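Local coordinates for protein leucyl-trna synthetase (Plasmodium falciparum, PDB 5FOC) that probably hydrolyses wrongly charged tRNA as the editing domain of a cytosolic leucyl-tRNA synthetase, the enzyme that attaches leucine to its tRNA, at residues Glu7-Lys12 with Gly369-Glu374; Tyr146-Leu151 with Leu215-Gly220; Glu270-Lys275 with Glu288-Asn293; Cys297-Glu302 with Ile341-Pro346. The protein carries 2 engineered substitutions. One frame throughout, in Å; residues are numbered along the deposited sequence. Where two conformers were deposited one is given.

Contact 1: residues Glu7-Lys12 with Gly369-Glu374; sequences EYTLIK and GFLYSE
Tyr8 and Leu10 pair with Tyr372 and Phe370 where the first and last strands of the editing domain run antiparallel in its mixed sheet. Backbone bonds come first: Tyr8 N reaches Tyr372 O at 2.6 Å, almost straight at 174°, and Leu10 N reaches Phe370 O at 2.8 Å. Apolar contacts form on the face carrying Tyr8, Leu10, Phe370 and Tyr372. The two tyrosines lie side by side, Tyr8 CD1 meeting the edge of the Tyr372 ring near Tyr372 CD1, 3.9 Å away, while Leu10 CG packs on Tyr372 CB at 3.7 Å. Leu193 of helix 190-195 touches both Leu10 and Tyr372. On the other face Leu371 leans its methyls on Glu7, whose carboxylate forms a salt bridge with Lys360. The extended chain of Lys12 carries CE to 3.6 Å from Phe370 CZ; its NZ is held by Asp154 and Leu367 O. At the C-terminal residue, Tyr372 OH donates to Glu374 OE1 (2.7 Å), meeting it from above the carboxylate plane, and a water links Glu374 OE2 to Tyr8 OH.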
loop_
_atom_site.group_PDB
_atom_site.type_symbol
_atom_site.label_atom_id
_atom_site.label_comp_id
_atom_site.label_asym_id
_atom_site.label_seq_id
_atom_site.Cartn_x
_atom_site.Cartn_y
_atom_site.Cartn_z
ATOM N N GLU A 7 13.060 -5.933 8.356
ATOM C CA GLU A 7 13.216 -4.946 7.309
ATOM C C GLU A 7 12.069 -5.204 6.300
ATOM O O GLU A 7 11.800 -6.346 5.935
ATOM C CB GLU A 7 14.579 -5.047 6.635
ATOM C CG GLU A 7 14.742 -4.073 5.486
ATOM C CD GLU A 7 16.154 -3.973 4.966
ATOM O OE1 GLU A 7 16.966 -3.287 5.614
ATOM O OE2 GLU A 7 16.461 -4.581 3.896
ATOM N N TYR A 8 11.374 -4.136 5.935
ATOM C CA TYR A 8 10.302 -4.174 4.927
ATOM C C TYR A 8 10.773 -3.372 3.738
ATOM O O TYR A 8 11.585 -2.441 3.886
ATOM C CB TYR A 8 9.018 -3.557 5.482
ATOM C CG TYR A 8 8.436 -4.294 6.663
ATOM C CD1 TYR A 8 8.940 -4.060 7.968
ATOM C CD2 TYR A 8 7.524 -5.312 6.504
ATOM C CE1 TYR A 8 8.426 -4.759 9.045
ATOM C CE2 TYR A 8 6.987 -6.007 7.567
ATOM C CZ TYR A 8 7.495 -5.744 8.851
ATOM O OH TYR A 8 6.939 -6.444 9.868
ATOM N N THR A 9 10.194 -3.664 2.557
ATOM C CA THR A 9 10.395 -2.819 1.394
ATOM C C THR A 9 9.061 -2.096 1.197
ATOM O O THR A 9 8.032 -2.726 1.207
ATOM C CB THR A 9 10.766 -3.601 0.135
ATOM O OG1 THR A 9 11.931 -4.370 0.367
ATOM C CG2 THR A 9 11.056 -2.636 -1.011
ATOM N N LEU A 10 9.116 -0.793 1.268
ATOM C CA LEU A 10 7.957 0.045 0.926
ATOM C C LEU A 10 8.002 0.389 -0.555
ATOM O O LEU A 10 9.016 0.812 -1.083
ATOM C CB LEU A 10 7.918 1.327 1.762
ATOM C CG LEU A 10 8.075 1.178 3.276
ATOM C CD1 LEU A 10 7.893 2.531 3.935
ATOM C CD2 LEU A 10 7.144 0.125 3.832
ATOM N N ILE A 11 6.871 0.163 -1.217
ATOM C CA ILE A 11 6.720 0.448 -2.648
ATOM C C ILE A 11 5.783 1.637 -2.765
ATOM O O ILE A 11 4.772 1.698 -2.087
ATOM C CB ILE A 11 6.189 -0.798 -3.377
ATOM C CG1 ILE A 11 7.227 -1.957 -3.245
ATOM C CG2 ILE A 11 5.906 -0.515 -4.852
ATOM C CD1 ILE A 11 6.785 -3.280 -3.811
ATOM N N LYS A 12 6.175 2.572 -3.657
ATOM C CA LYS A 12 5.326 3.737 -3.967
ATOM C C LYS A 12 4.147 3.305 -4.813
ATOM O O LYS A 12 4.336 2.831 -5.901
ATOM C CB LYS A 12 6.120 4.809 -4.654
ATOM C CG LYS A 12 7.105 5.507 -3.725
ATOM C CD LYS A 12 8.054 6.391 -4.461
ATOM C CE LYS A 12 9.065 7.106 -3.601
ATOM N NZ LYS A 12 9.983 7.849 -4.475
ATOM N N GLY A 369 10.656 3.080 -4.140
ATOM C CA GLY A 369 10.366 2.698 -2.786
ATOM C C GLY A 369 11.535 2.912 -1.825
ATOM O O GLY A 369 12.505 3.568 -2.159
ATOM N N PHE A 370 11.369 2.373 -0.610
ATOM C CA PHE A 370 12.249 2.638 0.526
ATOM C C PHE A 370 12.434 1.362 1.319
ATOM O O PHE A 370 11.573 0.495 1.339
ATOM C CB PHE A 370 11.628 3.647 1.478
ATOM C CG PHE A 370 11.246 4.954 0.842
ATOM C CD1 PHE A 370 12.211 5.914 0.518
ATOM C CD2 PHE A 370 9.924 5.234 0.581
ATOM C CE1 PHE A 370 11.855 7.137 -0.031
ATOM C CE2 PHE A 370 9.572 6.452 0.017
ATOM C CZ PHE A 370 10.535 7.395 -0.306
ATOM N N LEU A 371 13.585 1.293 1.990
ATOM C CA LEU A 371 13.757 0.302 3.051
ATOM C C LEU A 371 13.210 0.896 4.337
ATOM O O LEU A 371 13.361 2.086 4.556
ATOM C CB LEU A 371 15.216 -0.091 3.199
ATOM C CG LEU A 371 15.871 -0.734 1.963
ATOM C CD1 LEU A 371 17.314 -1.188 2.201
ATOM C CD2 LEU A 371 15.050 -1.895 1.390
ATOM N N TYR A 372 12.551 0.058 5.138
ATOM C CA TYR A 372 11.880 0.451 6.381
ATOM C C TYR A 372 12.020 -0.644 7.446
ATOM O O TYR A 372 11.796 -1.844 7.153
ATOM C CB TYR A 372 10.385 0.634 6.108
ATOM C CG TYR A 372 9.479 0.870 7.295
ATOM C CD1 TYR A 372 8.922 -0.197 7.996
ATOM C CD2 TYR A 372 9.156 2.146 7.715
ATOM C CE1 TYR A 372 8.101 0.006 9.114
ATOM C CE2 TYR A 372 8.285 2.365 8.777
ATOM C CZ TYR A 372 7.797 1.281 9.512
ATOM O OH TYR A 372 6.967 1.440 10.608
ATOM N N SER A 373 12.342 -0.201 8.681
ATOM C CA SER A 373 12.443 -1.032 9.881
ATOM C C SER A 373 11.634 -0.434 11.016
ATOM O O SER A 373 11.476 0.778 11.094
ATOM C CB SER A 373 13.907 -1.131 10.375
ATOM O OG SER A 373 14.698 -1.799 9.408
ATOM N N GLU A 374 11.196 -1.274 11.957
ATOM C CA GLU A 374 10.533 -0.746 13.166
ATOM C C GLU A 374 10.796 -1.574 14.387
ATOM O O GLU A 374 11.264 -2.681 14.238
ATOM C CB GLU A 374 9.037 -0.635 12.957
ATOM C CG GLU A 374 8.391 -1.958 12.598
ATOM C CD GLU A 374 6.920 -1.836 12.125
ATOM O OE1 GLU A 374 6.369 -0.710 12.098
ATOM O OE2 GLU A 374 6.312 -2.903 11.875
ATOM O OXT GLU A 374 10.521 -1.138 15.509
HETATM O O HOH W 1 7.172 -5.362 12.312
HETATM O O HOH W 2 12.449 6.390 -2.977
#

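Contact 2: residues Tyr146-Leu151 with Leu215-Gly220; sequences YYYLTL and LNKIKG
Lys217 slots its aliphatic chain between two tyrosine rings, Tyr146 and Tyr148, on one face of an antiparallel strand pair. With CG anti to the backbone N (chi1 176°) and a bend at chi3, the chain rises beside Tyr148, laying CG over that ring's face at 4.0 Å from its centroid, then turns CE over the centre of the Tyr146 ring, 3.8 Å from its centroid. The ammonium follows as a cation-pi contact, NZ standing 4.6 Å from the Tyr146 centroid; Phe94 offers it a second one, and Thr93 O takes a weak hydrogen bond from it. Lys219 CG presses on the opposite face of Tyr146, nearer the rim, so two lysine stems clamp this ring. On the other face Leu149 CD1 meets Ile218 CD1 at 4.2 Å, and Phe21 and Phe25 of helix 18-35 touch Leu149. Farther along, Leu215 CD1 meets Leu151 CG at 4.0 Å. Ile218 and Tyr147 exchange backbone bonds, Ile218 N to Tyr147 O being 2.8 Å, the two-way bonding of a hydrogen-bonded pair in an antiparallel beta-sheet.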
loop_
_atom_site.group_PDB
_atom_site.type_symbol
_atom_site.label_atom_id
_atom_site.label_comp_id
_atom_site.label_asym_id
_atom_site.label_seq_id
_atom_site.Cartn_x
_atom_site.Cartn_y
_atom_site.Cartn_z
ATOM N N TYR A 146 -8.236 3.778 10.486
ATOM C CA TYR A 146 -7.794 5.061 10.005
ATOM C C TYR A 146 -6.420 5.056 9.346
ATOM O O TYR A 146 -5.470 4.433 9.801
ATOM C CB TYR A 146 -7.782 6.065 11.141
ATOM C CG TYR A 146 -9.139 6.533 11.557
ATOM C CD1 TYR A 146 -9.870 7.364 10.720
ATOM C CD2 TYR A 146 -9.685 6.214 12.785
ATOM C CE1 TYR A 146 -11.124 7.806 11.085
ATOM C CE2 TYR A 146 -10.932 6.671 13.175
ATOM C CZ TYR A 146 -11.639 7.493 12.293
ATOM O OH TYR A 146 -12.854 7.948 12.684
ATOM N N TYR A 147 -6.309 5.789 8.251
ATOM C CA TYR A 147 -5.025 6.040 7.623
ATOM C C TYR A 147 -4.734 7.521 7.650
ATOM O O TYR A 147 -5.656 8.347 7.552
ATOM C CB TYR A 147 -4.949 5.435 6.208
ATOM C CG TYR A 147 -4.913 3.935 6.251
ATOM C CD1 TYR A 147 -6.079 3.193 6.418
ATOM C CD2 TYR A 147 -3.688 3.246 6.236
ATOM C CE1 TYR A 147 -6.047 1.815 6.502
ATOM C CE2 TYR A 147 -3.658 1.876 6.271
ATOM C CZ TYR A 147 -4.818 1.156 6.443
ATOM O OH TYR A 147 -4.781 -0.217 6.549
ATOM N N TYR A 148 -3.457 7.865 7.713
ATOM C CA TYR A 148 -3.005 9.226 7.821
ATOM C C TYR A 148 -2.384 9.697 6.510
ATOM O O TYR A 148 -1.763 8.956 5.806
ATOM C CB TYR A 148 -1.965 9.347 8.987
ATOM C CG TYR A 148 -2.639 9.213 10.322
ATOM C CD1 TYR A 148 -3.118 7.967 10.756
ATOM C CD2 TYR A 148 -2.802 10.307 11.167
ATOM C CE1 TYR A 148 -3.736 7.822 11.995
ATOM C CE2 TYR A 148 -3.387 10.162 12.433
ATOM C CZ TYR A 148 -3.862 8.922 12.829
ATOM O OH TYR A 148 -4.465 8.754 14.060
ATOM N N LEU A 149 -2.608 10.983 6.214
ATOM C CA LEU A 149 -2.008 11.630 5.045
ATOM C C LEU A 149 -0.993 12.630 5.592
ATOM O O LEU A 149 -1.350 13.466 6.413
ATOM C CB LEU A 149 -3.077 12.407 4.195
ATOM C CG LEU A 149 -3.924 11.492 3.329
ATOM C CD1 LEU A 149 -4.779 10.499 4.068
ATOM C CD2 LEU A 149 -4.814 12.428 2.524
ATOM N N THR A 150 0.240 12.547 5.077
ATOM C CA THR A 150 1.352 13.389 5.488
ATOM C C THR A 150 2.352 13.576 4.329
ATOM O O THR A 150 2.523 12.678 3.467
ATOM C CB THR A 150 2.085 12.787 6.714
ATOM O OG1 THR A 150 2.860 13.823 7.287
ATOM C CG2 THR A 150 2.949 11.653 6.318
ATOM N N LEU A 151 2.986 14.736 4.299
ATOM C CA LEU A 151 3.896 15.103 3.231
ATOM C C LEU A 151 5.287 14.530 3.480
ATOM O O LEU A 151 5.717 14.492 4.659
ATOM C CB LEU A 151 3.957 16.630 3.091
ATOM C CG LEU A 151 2.749 17.382 2.440
ATOM C CD1 LEU A 151 2.814 18.856 2.755
ATOM C CD2 LEU A 151 2.835 17.101 0.959
ATOM N N LEU A 215 -2.251 16.019 7.228
ATOM C CA LEU A 215 -3.207 16.654 6.361
ATOM C C LEU A 215 -4.624 16.148 6.514
ATOM O O LEU A 215 -5.569 16.876 6.236
ATOM C CB LEU A 215 -2.781 16.401 4.933
ATOM C CG LEU A 215 -1.377 16.833 4.512
ATOM C CD1 LEU A 215 -1.151 16.584 3.024
ATOM C CD2 LEU A 215 -1.050 18.262 4.867
ATOM N N ASN A 216 -4.769 14.878 6.847
ATOM C CA ASN A 216 -6.041 14.240 7.039
ATOM C C ASN A 216 -5.845 12.861 7.661
ATOM O O ASN A 216 -4.741 12.296 7.638
ATOM C CB ASN A 216 -6.803 14.123 5.670
ATOM C CG ASN A 216 -8.253 14.452 5.789
ATOM O OD1 ASN A 216 -8.865 14.303 6.832
ATOM N ND2 ASN A 216 -8.837 14.953 4.651
ATOM N N LYS A 217 -6.956 12.334 8.163
ATOM C CA LYS A 217 -7.038 10.999 8.738
ATOM C C LYS A 217 -8.348 10.410 8.216
ATOM O O LYS A 217 -9.419 10.965 8.468
ATOM C CB LYS A 217 -7.005 11.085 10.269
ATOM C CG LYS A 217 -7.187 9.768 10.932
ATOM C CD LYS A 217 -7.188 9.910 12.440
ATOM C CE LYS A 217 -8.565 10.232 12.968
ATOM N NZ LYS A 217 -8.492 10.294 14.460
ATOM N N ILE A 218 -8.245 9.325 7.447
ATOM C CA ILE A 218 -9.370 8.798 6.681
ATOM C C ILE A 218 -9.509 7.276 6.875
ATOM O O ILE A 218 -8.521 6.526 6.732
ATOM C CB ILE A 218 -9.262 9.219 5.171
ATOM C CG1 ILE A 218 -9.159 10.738 5.046
ATOM C CG2 ILE A 218 -10.405 8.651 4.385
ATOM C CD1 ILE A 218 -8.896 11.245 3.632
ATOM N N LYS A 219 -10.725 6.815 7.175
ATOM C CA LYS A 219 -10.958 5.361 7.316
ATOM C C LYS A 219 -10.718 4.681 5.981
ATOM O O LYS A 219 -11.065 5.227 4.909
ATOM C CB LYS A 219 -12.344 5.011 7.861
ATOM C CG LYS A 219 -12.343 4.537 9.319
ATOM C CD LYS A 219 -13.733 4.124 9.795
ATOM C CE LYS A 219 -14.202 2.805 9.193
ATOM N NZ LYS A 219 -15.690 2.734 9.167
ATOM N N GLY A 220 -10.105 3.525 6.004
ATOM C CA GLY A 220 -9.684 2.826 4.807
ATOM C C GLY A 220 -10.809 2.522 3.834
ATOM O O GLY A 220 -10.578 2.518 2.628
#

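Contact 3: residues Glu270-Lys275 with Glu288-Asn293; sequences EDIRKK and EQLKNN
Arg273 and Leu290 carry this contact, with Ile272 adding the apolar part. Arg273 sits near the C-terminal end of helix 263-274 and sends an extended side chain out to the loop that follows helix 276-282. Its guanidinium takes hold of one backbone oxygen side-on: NE donates to Leu290 O at 2.9 Å, and NH2 donates to that same Leu290 O at 3.1 Å. The carbonyl points almost straight at NE, with a C=O...N angle of 178°, and its oxygen lies within the guanidinium plane, so the fork fixes the flat group's rotation. NH2 also makes a weak bond to Asn292 O, 3.2 Å away and bent to 123°. One arginine thereby grips Leu290 O firmly and Asn292 O only weakly, its positive charge probably matching the partial negative charge of the two oxygens.

Beside this polar grip, Leu290 turns its side chain toward the helix. Its CD2 packs against Ile272 CG2 at 3.9 Å, CD1 lies only slightly farther from that methyl, and the two side chains cross at about a right angle. Asn292 is fastened from elsewhere, its ND2 donating to Asn237 O and Asn137 O. Leu241 of strand 238-242 touches both Ile272 and Leu290, while helix 276-282 supplies Tyr279 against Ile272 and Lys276 against Leu290, so the contact lies between helices 263-274 and 276-282 and strand 238-242 of the main sheet.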
loop_
_atom_site.group_PDB
_atom_site.type_symbol
_atom_site.label_atom_id
_atom_site.label_comp_id
_atom_site.label_asym_id
_atom_site.label_seq_id
_atom_site.Cartn_x
_atom_site.Cartn_y
_atom_site.Cartn_z
ATOM N N GLU A 270 -10.049 -14.287 -3.572
ATOM C CA GLU A 270 -11.045 -15.334 -3.770
ATOM C C GLU A 270 -12.328 -15.104 -2.948
ATOM O O GLU A 270 -13.403 -15.320 -3.456
ATOM C CB GLU A 270 -10.426 -16.710 -3.499
ATOM C CG GLU A 270 -11.367 -17.902 -3.577
ATOM C CD GLU A 270 -11.768 -18.328 -4.979
ATOM O OE1 GLU A 270 -11.416 -17.656 -5.977
ATOM O OE2 GLU A 270 -12.465 -19.368 -5.071
ATOM N N ASP A 271 -12.210 -14.638 -1.695
ATOM C CA ASP A 271 -13.386 -14.347 -0.852
ATOM C C ASP A 271 -14.159 -13.167 -1.431
ATOM O O ASP A 271 -15.391 -13.170 -1.488
ATOM C CB ASP A 271 -12.978 -14.053 0.606
ATOM C CG ASP A 271 -12.764 -15.308 1.429
ATOM O OD1 ASP A 271 -13.073 -16.421 1.005
ATOM O OD2 ASP A 271 -12.193 -15.192 2.531
ATOM N N ILE A 272 -13.430 -12.154 -1.891
ATOM C CA ILE A 272 -14.075 -10.993 -2.517
ATOM C C ILE A 272 -14.851 -11.386 -3.751
ATOM O O ILE A 272 -16.016 -10.975 -3.943
ATOM C CB ILE A 272 -13.049 -9.877 -2.802
ATOM C CG1 ILE A 272 -12.541 -9.310 -1.464
ATOM C CG2 ILE A 272 -13.656 -8.732 -3.601
ATOM C CD1 ILE A 272 -11.356 -8.398 -1.567
ATOM N N ARG A 273 -14.226 -12.195 -4.594
ATOM C CA ARG A 273 -14.845 -12.684 -5.816
ATOM C C ARG A 273 -16.073 -13.520 -5.499
ATOM O O ARG A 273 -17.148 -13.297 -6.039
ATOM C CB ARG A 273 -13.860 -13.497 -6.636
ATOM C CG ARG A 273 -12.814 -12.621 -7.298
ATOM C CD ARG A 273 -11.783 -13.434 -8.031
ATOM N NE ARG A 273 -10.963 -12.569 -8.848
ATOM C CZ ARG A 273 -9.793 -12.882 -9.405
ATOM N NH1 ARG A 273 -9.215 -14.051 -9.201
ATOM N NH2 ARG A 273 -9.158 -11.980 -10.149
ATOM N N LYS A 274 -15.926 -14.460 -4.590
ATOM C CA LYS A 274 -17.014 -15.343 -4.174
ATOM C C LYS A 274 -18.211 -14.591 -3.581
ATOM O O LYS A 274 -19.339 -14.990 -3.775
ATOM C CB LYS A 274 -16.428 -16.302 -3.129
ATOM C CG LYS A 274 -17.344 -17.358 -2.563
ATOM C CD LYS A 274 -16.601 -18.220 -1.543
ATOM C CE LYS A 274 -15.427 -18.998 -2.137
ATOM N NZ LYS A 274 -14.868 -19.899 -1.087
ATOM N N LYS A 275 -17.948 -13.518 -2.837
ATOM C CA LYS A 275 -18.997 -12.767 -2.154
ATOM C C LYS A 275 -19.097 -11.391 -2.785
ATOM O O LYS A 275 -19.296 -10.394 -2.112
ATOM C CB LYS A 275 -18.706 -12.702 -0.651
ATOM C CG LYS A 275 -18.367 -14.078 -0.064
ATOM C CD LYS A 275 -18.106 -14.078 1.438
ATOM C CE LYS A 275 -19.216 -14.810 2.194
ATOM N NZ LYS A 275 -18.977 -14.915 3.663
ATOM N N GLU A 288 -16.756 -5.838 -12.494
ATOM C CA GLU A 288 -15.737 -5.757 -13.535
ATOM C C GLU A 288 -14.342 -5.352 -13.040
ATOM O O GLU A 288 -13.363 -5.537 -13.762
ATOM C CB GLU A 288 -16.189 -4.816 -14.649
ATOM C CG GLU A 288 -16.451 -3.385 -14.178
ATOM C CD GLU A 288 -17.933 -3.036 -14.184
ATOM O OE1 GLU A 288 -18.762 -3.846 -13.653
ATOM O OE2 GLU A 288 -18.252 -1.934 -14.696
ATOM N N GLN A 289 -14.259 -4.785 -11.845
ATOM C CA GLN A 289 -12.965 -4.457 -11.244
ATOM C C GLN A 289 -12.293 -5.653 -10.611
ATOM O O GLN A 289 -11.131 -5.518 -10.283
ATOM C CB GLN A 289 -13.117 -3.379 -10.169
ATOM C CG GLN A 289 -13.668 -2.061 -10.681
ATOM C CD GLN A 289 -13.797 -1.032 -9.590
ATOM O OE1 GLN A 289 -14.738 -1.068 -8.817
ATOM N NE2 GLN A 289 -12.863 -0.100 -9.529
ATOM N N LEU A 290 -12.978 -6.792 -10.480
ATOM C CA LEU A 290 -12.457 -7.910 -9.687
ATOM C C LEU A 290 -11.783 -8.970 -10.536
ATOM O O LEU A 290 -11.550 -10.050 -10.061
ATOM C CB LEU A 290 -13.565 -8.547 -8.876
ATOM C CG LEU A 290 -14.387 -7.609 -8.037
ATOM C CD1 LEU A 290 -15.448 -8.394 -7.324
ATOM C CD2 LEU A 290 -13.537 -6.894 -7.020
ATOM N N LYS A 291 -11.467 -8.661 -11.798
ATOM C CA LYS A 291 -10.958 -9.690 -12.712
ATOM C C LYS A 291 -9.472 -9.552 -13.053
ATOM O O LYS A 291 -9.031 -10.167 -14.031
ATOM C CB LYS A 291 -11.800 -9.732 -13.985
ATOM C CG LYS A 291 -13.270 -10.052 -13.730
ATOM C CD LYS A 291 -14.098 -9.990 -15.028
ATOM C CE LYS A 291 -15.580 -9.780 -14.761
ATOM N NZ LYS A 291 -16.147 -10.692 -13.728
ATOM N N ASN A 292 -8.684 -8.824 -12.245
ATOM C CA ASN A 292 -7.305 -8.548 -12.649
ATOM C C ASN A 292 -6.498 -9.817 -12.406
ATOM O O ASN A 292 -6.595 -10.433 -11.312
ATOM C CB ASN A 292 -6.647 -7.428 -11.828
ATOM C CG ASN A 292 -7.201 -6.070 -12.101
ATOM O OD1 ASN A 292 -7.952 -5.871 -13.129
ATOM N ND2 ASN A 292 -6.850 -5.100 -11.282
ATOM N N ASN A 293 -5.683 -10.176 -13.387
ATOM C CA ASN A 293 -4.728 -11.297 -13.304
ATOM C C ASN A 293 -3.454 -10.848 -12.640
ATOM O O ASN A 293 -2.985 -9.733 -12.904
ATOM C CB ASN A 293 -4.349 -11.783 -14.719
ATOM C CG ASN A 293 -3.524 -13.066 -14.707
ATOM O OD1 ASN A 293 -4.059 -14.156 -14.546
ATOM N ND2 ASN A 293 -2.218 -12.933 -14.844
#

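Contact 4: residues Cys297-Glu302 with Ile341-Pro346; sequences CIELPE and IMTVDP
A small two-stranded antiparallel sheet, separate from the main one, joins Ile298 and Glu299 to Ile341 and Met342. Glu299 and Ile341 form its hydrogen-bonded pair: Glu299 N donates to Ile341 O at 2.8 Å and nearly straight (175°), and Ile341 N returns a bond to Glu299 O at 2.9 Å. The ladder runs one step past the strands, where Thr343 N reaches Cys297 O at 2.8 Å from above the carbonyl plane.

Glu299 places CG between its backbone N and carbonyl carbon (chi1 63°), which brings that atom to 3.6 Å from Thr343 CG2 and also against Ile341 CB. A water donates to Met342 O and, weakly, to Glu299 OE2. Met342, bent at chi2 and chi3, curls back across Cys297 and Ile298: its CE comes to 3.3 Å from Cys297 O and 4.0 Å from Cys297 CB, and its SD is 4.0 Å from Ile298 CG1. Cys297 SG meets Val344 CG2 at 3.7 Å. Thr352 of helix 352-365 backs both Ile298 and Met342, and Gln336 of helix 325-339 touches Ile298. One hydrogen-bonded pair beside one non-hydrogen-bonded pair makes this a short two-stranded antiparallel sheet, here laid against helices 325-339 and 352-365.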
loop_
_atom_site.group_PDB
_atom_site.type_symbol
_atom_site.label_atom_id
_atom_site.label_comp_id
_atom_site.label_asym_id
_atom_site.label_seq_id
_atom_site.Cartn_x
_atom_site.Cartn_y
_atom_site.Cartn_z
ATOM N N CYS A 297 5.443 -14.608 -10.359
ATOM C CA CYS A 297 6.860 -14.238 -10.419
ATOM C C CYS A 297 7.814 -15.354 -9.948
ATOM O O CYS A 297 8.986 -15.253 -10.235
ATOM C CB CYS A 297 7.132 -12.972 -9.575
ATOM S SG CYS A 297 6.199 -11.549 -10.226
ATOM N N ILE A 298 7.244 -16.397 -9.362
ATOM C CA ILE A 298 8.060 -17.407 -8.631
ATOM C C ILE A 298 7.529 -18.803 -8.934
ATOM O O ILE A 298 6.351 -19.085 -8.712
ATOM C CB ILE A 298 8.063 -17.203 -7.092
ATOM C CG1 ILE A 298 8.662 -15.849 -6.707
ATOM C CG2 ILE A 298 8.945 -18.287 -6.403
ATOM C CD1 ILE A 298 8.453 -15.433 -5.273
ATOM N N GLU A 299 8.430 -19.691 -9.357
ATOM C CA GLU A 299 8.093 -21.090 -9.525
ATOM C C GLU A 299 8.858 -21.932 -8.483
ATOM O O GLU A 299 9.991 -21.620 -8.113
ATOM C CB GLU A 299 8.375 -21.596 -10.923
ATOM C CG GLU A 299 9.812 -21.588 -11.387
ATOM C CD GLU A 299 9.999 -22.368 -12.672
ATOM O OE1 GLU A 299 8.989 -22.805 -13.268
ATOM O OE2 GLU A 299 11.154 -22.526 -13.102
ATOM N N LEU A 300 8.205 -22.964 -7.991
ATOM C CA LEU A 300 8.842 -23.876 -7.052
ATOM C C LEU A 300 9.049 -25.157 -7.824
ATOM O O LEU A 300 8.168 -25.563 -8.604
ATOM C CB LEU A 300 7.988 -24.110 -5.814
ATOM C CG LEU A 300 8.089 -22.994 -4.762
ATOM C CD1 LEU A 300 7.083 -23.220 -3.668
ATOM C CD2 LEU A 300 9.493 -22.932 -4.198
ATOM N N PRO A 301 10.228 -25.772 -7.653
ATOM C CA PRO A 301 10.476 -27.055 -8.316
ATOM C C PRO A 301 9.385 -28.074 -7.962
ATOM O O PRO A 301 8.903 -28.089 -6.839
ATOM C CB PRO A 301 11.839 -27.483 -7.742
ATOM C CG PRO A 301 12.451 -26.235 -7.228
ATOM C CD PRO A 301 11.318 -25.407 -6.730
ATOM N N GLU A 302 8.921 -28.829 -8.945
ATOM C CA GLU A 302 7.888 -29.870 -8.731
ATOM C C GLU A 302 6.475 -29.363 -8.407
ATOM O O GLU A 302 5.553 -30.167 -8.369
ATOM C CB GLU A 302 8.336 -30.914 -7.686
ATOM C CG GLU A 302 9.784 -31.387 -7.874
ATOM C CD GLU A 302 9.998 -32.883 -7.727
ATOM O OE1 GLU A 302 9.054 -33.682 -7.935
ATOM O OE2 GLU A 302 11.148 -33.264 -7.429
ATOM N N ILE A 341 12.445 -20.077 -8.004
ATOM C CA ILE A 341 13.128 -19.573 -9.198
ATOM C C ILE A 341 12.230 -18.475 -9.763
ATOM O O ILE A 341 11.022 -18.670 -9.895
ATOM C CB ILE A 341 13.339 -20.678 -10.257
ATOM C CG1 ILE A 341 14.167 -21.829 -9.653
ATOM C CG2 ILE A 341 14.031 -20.133 -11.501
ATOM C CD1 ILE A 341 14.094 -23.125 -10.421
ATOM N N MET A 342 12.828 -17.332 -10.054
ATOM C CA MET A 342 12.097 -16.223 -10.697
ATOM C C MET A 342 11.703 -16.526 -12.138
ATOM O O MET A 342 12.483 -17.079 -12.928
ATOM C CB MET A 342 12.943 -14.965 -10.670
ATOM C CG MET A 342 13.394 -14.470 -9.288
ATOM S SD MET A 342 12.138 -14.320 -8.033
ATOM C CE MET A 342 11.109 -13.069 -8.847
ATOM N N THR A 343 10.504 -16.079 -12.486
ATOM C CA THR A 343 9.923 -16.331 -13.828
ATOM C C THR A 343 9.598 -15.072 -14.682
ATOM O O THR A 343 8.998 -15.174 -15.793
ATOM C CB THR A 343 8.642 -17.168 -13.700
ATOM O OG1 THR A 343 7.706 -16.464 -12.881
ATOM C CG2 THR A 343 8.942 -18.537 -13.113
ATOM N N VAL A 344 10.001 -13.912 -14.177
ATOM C CA VAL A 344 9.682 -12.593 -14.795
ATOM C C VAL A 344 10.909 -11.738 -14.986
ATOM O O VAL A 344 11.883 -11.840 -14.182
ATOM C CB VAL A 344 8.637 -11.822 -13.944
ATOM C CG1 VAL A 344 7.309 -12.589 -13.966
ATOM C CG2 VAL A 344 9.140 -11.607 -12.493
ATOM N N ASP A 345 10.921 -10.909 -16.033
ATOM C CA ASP A 345 11.959 -9.919 -16.213
ATOM C C ASP A 345 12.022 -8.938 -15.057
ATOM O O ASP A 345 10.987 -8.600 -14.494
ATOM C CB ASP A 345 11.743 -9.053 -17.503
ATOM C CG ASP A 345 11.894 -9.816 -18.791
ATOM O OD1 ASP A 345 12.407 -10.943 -18.841
ATOM O OD2 ASP A 345 11.492 -9.211 -19.804
ATOM N N PRO A 346 13.227 -8.473 -14.692
ATOM C CA PRO A 346 14.497 -8.800 -15.353
ATOM C C PRO A 346 15.247 -9.992 -14.692
ATOM O O PRO A 346 16.489 -10.055 -14.770
ATOM C CB PRO A 346 15.295 -7.489 -15.190
ATOM C CG PRO A 346 14.833 -6.953 -13.886
ATOM C CD PRO A 346 13.376 -7.333 -13.767
HETATM O O HOH W 3 12.115 -19.713 -14.583
#

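Overall arrangement
Contact 1 joins the two ends of the chain, and the other three are nested inside the loop it closes, following one another as contacts 2, 3 and 4. Contacts 1 and 2 belong to the same ten-stranded mixed sheet, with centres about 19 Å apart and no direct touch. Contact 3 fastens a helix and a loop beside strand 238-242 of that sheet, about 28 Å from contact 1 between centres. Its loop runs on towards contact 4, a separate two-stranded sheet about 36 Å from contact 2 between centres, on the opposite side of the chain's centre. Helix 352-365 reaches both contacts 1 and 4. Closing N- to C-terminus suits a domain inserted into a longer synthetase.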